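Local structure of lipase aflb (Neosartorya fumigata, 6IDY) at residues G92-A96 against D97-F101. The protein is a fungal lipase with a bound calcium ion that probably hydrolyses ester bonds of lipid substrates by way of an alpha/beta-hydrolase core. Residues are numbered along the deposited sequence; the frame is centred on the assembly and turned at random.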
ATOM      1  N   GLY A  92      -6.973 -16.465  15.761  1.00 35.39           N
ATOM      2  CA  GLY A  92      -5.859 -16.137  16.645  1.00 35.33           C
ATOM      3  C   GLY A  92      -4.532 -15.963  15.933  1.00 37.78           C
ATOM      4  O   GLY A  92      -3.494 -16.382  16.446  1.00 38.36           O
ATOM      5  N   LEU A  93      -4.555 -15.343  14.746  1.00 32.60           N
ATOM      6  CA  LEU A  93      -3.352 -15.119  13.945  1.00 31.77           C
ATOM      7  C   LEU A  93      -2.407 -14.070  14.555  1.00 35.10           C
ATOM      8  O   LEU A  93      -1.188 -14.193  14.410  1.00 35.13           O
ATOM      9  CB  LEU A  93      -3.740 -14.737  12.496  1.00 30.71           C
ATOM     10  CG  LEU A  93      -2.627 -14.736  11.435  1.00 34.56           C
ATOM     11  CD1 LEU A  93      -2.137 -16.127  11.139  1.00 34.77           C
ATOM     12  CD2 LEU A  93      -3.116 -14.143  10.148  1.00 36.93           C
ATOM     13  N   ILE A  94      -2.959 -13.054  15.237  1.00 30.48           N
ATOM     14  CA  ILE A  94      -2.141 -11.976  15.782  1.00 30.05           C
ATOM     15  C   ILE A  94      -1.809 -12.206  17.257  1.00 34.89           C
ATOM     16  O   ILE A  94      -2.710 -12.189  18.100  1.00 34.16           O
ATOM     17  CB  ILE A  94      -2.719 -10.555  15.516  1.00 32.31           C
ATOM     18  CG1 ILE A  94      -3.435 -10.431  14.136  1.00 31.68           C
ATOM     19  CG2 ILE A  94      -1.635  -9.471  15.688  1.00 33.44           C
ATOM     20  CD1 ILE A  94      -2.604 -10.805  12.797  1.00 31.67           C
ATOM     21  N   PRO A  95      -0.512 -12.422  17.586  1.00 32.62           N
ATOM     22  CA  PRO A  95      -0.147 -12.592  19.000  1.00 33.47           C
ATOM     23  C   PRO A  95      -0.176 -11.260  19.742  1.00 37.20           C
ATOM     24  O   PRO A  95      -0.158 -10.194  19.116  1.00 34.76           O
ATOM     25  CB  PRO A  95       1.252 -13.219  18.954  1.00 35.42           C
ATOM     26  CG  PRO A  95       1.764 -12.970  17.599  1.00 39.16           C
ATOM     27  CD  PRO A  95       0.677 -12.446  16.711  1.00 33.83           C
ATOM     28  N   ALA A  96      -0.233 -11.341  21.085  1.00 35.78           N
ATOM     29  CA  ALA A  96      -0.314 -10.216  22.018  1.00 35.80           C
ATOM     30  C   ALA A  96       0.753  -9.141  21.817  1.00 39.00           C
ATOM     31  O   ALA A  96       0.411  -7.964  21.840  1.00 38.09           O
ATOM     32  CB  ALA A  96      -0.300 -10.723  23.453  1.00 37.48           C
ATOM     33  N   ASP A  97       2.027  -9.533  21.614  1.00 36.19           N
ATOM     34  CA  ASP A  97       3.126  -8.582  21.425  1.00 36.45           C
ATOM     35  C   ASP A  97       2.961  -7.751  20.145  1.00 38.47           C
ATOM     36  O   ASP A  97       3.210  -6.541  20.159  1.00 37.40           O
ATOM     37  CB  ASP A  97       4.493  -9.293  21.482  1.00 40.19           C
ATOM     38  CG  ASP A  97       4.756 -10.313  20.379  1.00 58.27           C
ATOM     39  OD1 ASP A  97       3.834 -11.104  20.062  1.00 60.01           O
ATOM     40  OD2 ASP A  97       5.891 -10.334  19.849  1.00 65.99           O
ATOM     41  N   ILE A  98       2.486  -8.389  19.056  1.00 34.27           N
ATOM     42  CA  ILE A  98       2.238  -7.701  17.787  1.00 32.16           C
ATOM     43  C   ILE A  98       1.005  -6.800  17.949  1.00 34.48           C
ATOM     44  O   ILE A  98       1.079  -5.625  17.589  1.00 32.82           O
ATOM     45  CB  ILE A  98       2.204  -8.677  16.571  1.00 34.76           C
ATOM     46  CG1 ILE A  98       3.611  -9.305  16.370  1.00 35.48           C
ATOM     47  CG2 ILE A  98       1.735  -7.955  15.283  1.00 33.73           C
ATOM     48  CD1 ILE A  98       3.709 -10.510  15.441  1.00 43.02           C
ATOM     49  N   LEU A  99      -0.080  -7.322  18.585  1.00 31.87           N
ATOM     50  CA  LEU A  99      -1.304  -6.569  18.882  1.00 31.97           C
ATOM     51  C   LEU A  99      -0.995  -5.315  19.708  1.00 37.20           C
ATOM     52  O   LEU A  99      -1.526  -4.244  19.405  1.00 37.18           O
ATOM     53  CB  LEU A  99      -2.337  -7.432  19.637  1.00 32.78           C
ATOM     54  CG  LEU A  99      -3.242  -8.345  18.806  1.00 37.10           C
ATOM     55  CD1 LEU A  99      -4.118  -9.203  19.704  1.00 37.80           C
ATOM     56  CD2 LEU A  99      -4.120  -7.550  17.852  1.00 37.04           C
ATOM     57  N   SER A 100      -0.116  -5.447  20.727  1.00 34.58           N
ATOM     58  CA  SER A 100       0.311  -4.345  21.594  1.00 35.15           C
ATOM     59  C   SER A 100       1.014  -3.257  20.785  1.00 37.92           C
ATOM     60  O   SER A 100       0.726  -2.078  20.988  1.00 37.76           O
ATOM     61  CB  SER A 100       1.216  -4.858  22.711  1.00 40.00           C
ATOM     62  OG  SER A 100       1.626  -3.812  23.576  1.00 51.59           O
ATOM     63  N   PHE A 101       1.900  -3.657  19.844  1.00 33.89           N
ATOM     64  CA  PHE A 101       2.635  -2.750  18.960  1.00 32.50           C
ATOM     65  C   PHE A 101       1.666  -2.026  18.016  1.00 35.90           C
ATOM     66  O   PHE A 101       1.733  -0.802  17.904  1.00 37.13           O
ATOM     67  CB  PHE A 101       3.731  -3.505  18.179  1.00 33.84           C
ATOM     68  CG  PHE A 101       4.478  -2.684  17.147  1.00 34.79           C
ATOM     69  CD1 PHE A 101       5.442  -1.758  17.535  1.00 37.80           C
ATOM     70  CD2 PHE A 101       4.230  -2.850  15.790  1.00 35.68           C
ATOM     71  CE1 PHE A 101       6.135  -1.004  16.582  1.00 38.15           C
ATOM     72  CE2 PHE A 101       4.922  -2.094  14.838  1.00 38.11           C
ATOM     73  CZ  PHE A 101       5.868  -1.175  15.241  1.00 36.60           C
TER
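Ile94, two residues before the helix 96-103, pushes its CG2 methyl between two side chains of the first helical turn. On one side it meets the CG2 methyl of Ile98 at 3.7 Å, on the other CG of Leu99, also at 3.7 Å, and it crosses both side chains at about a right angle. This CG2 branch lies anti to the backbone N of Ile94, whereas CG1 sits beside that nitrogen (chi1 -35°) and leads off from the helix with CD1. Pro95 occupies the N-cap position. One edge of its ring, CG and CD, rests against the outer methyl of Ile98, with CG 3.8 Å from Ile98 CD1. Asp97 turns its carboxylate back toward the CB-CG edge of the same ring, above its plane, OD1 standing 3.5 Å from Pro95 CB, because its CG is wedged between backbone N and carbonyl (chi1 64°). OD1 is also held by a salt bridge to Arg55, a residue on which the side chains of Pro95 and Ile98 also rest. Backbone bonds start the helix: Leu99 N gives a nearly straight bond to Pro95 O (2.9 Å, 169° at the hydrogen), and Ser100 N follows to Ala96 O at 2.8 Å. The Leu99 side chain lies beside the first of these carbonyls, CG 3.6 Å from Pro95 O. The preceding helix 81-90 ends in a Schellman motif with Gly92 at positive phi; its Ile88 and Leu89 pack on Ile94 and Leu99 respectively, while Leu409 of helix 405-412 covers Pro95 and Ile98.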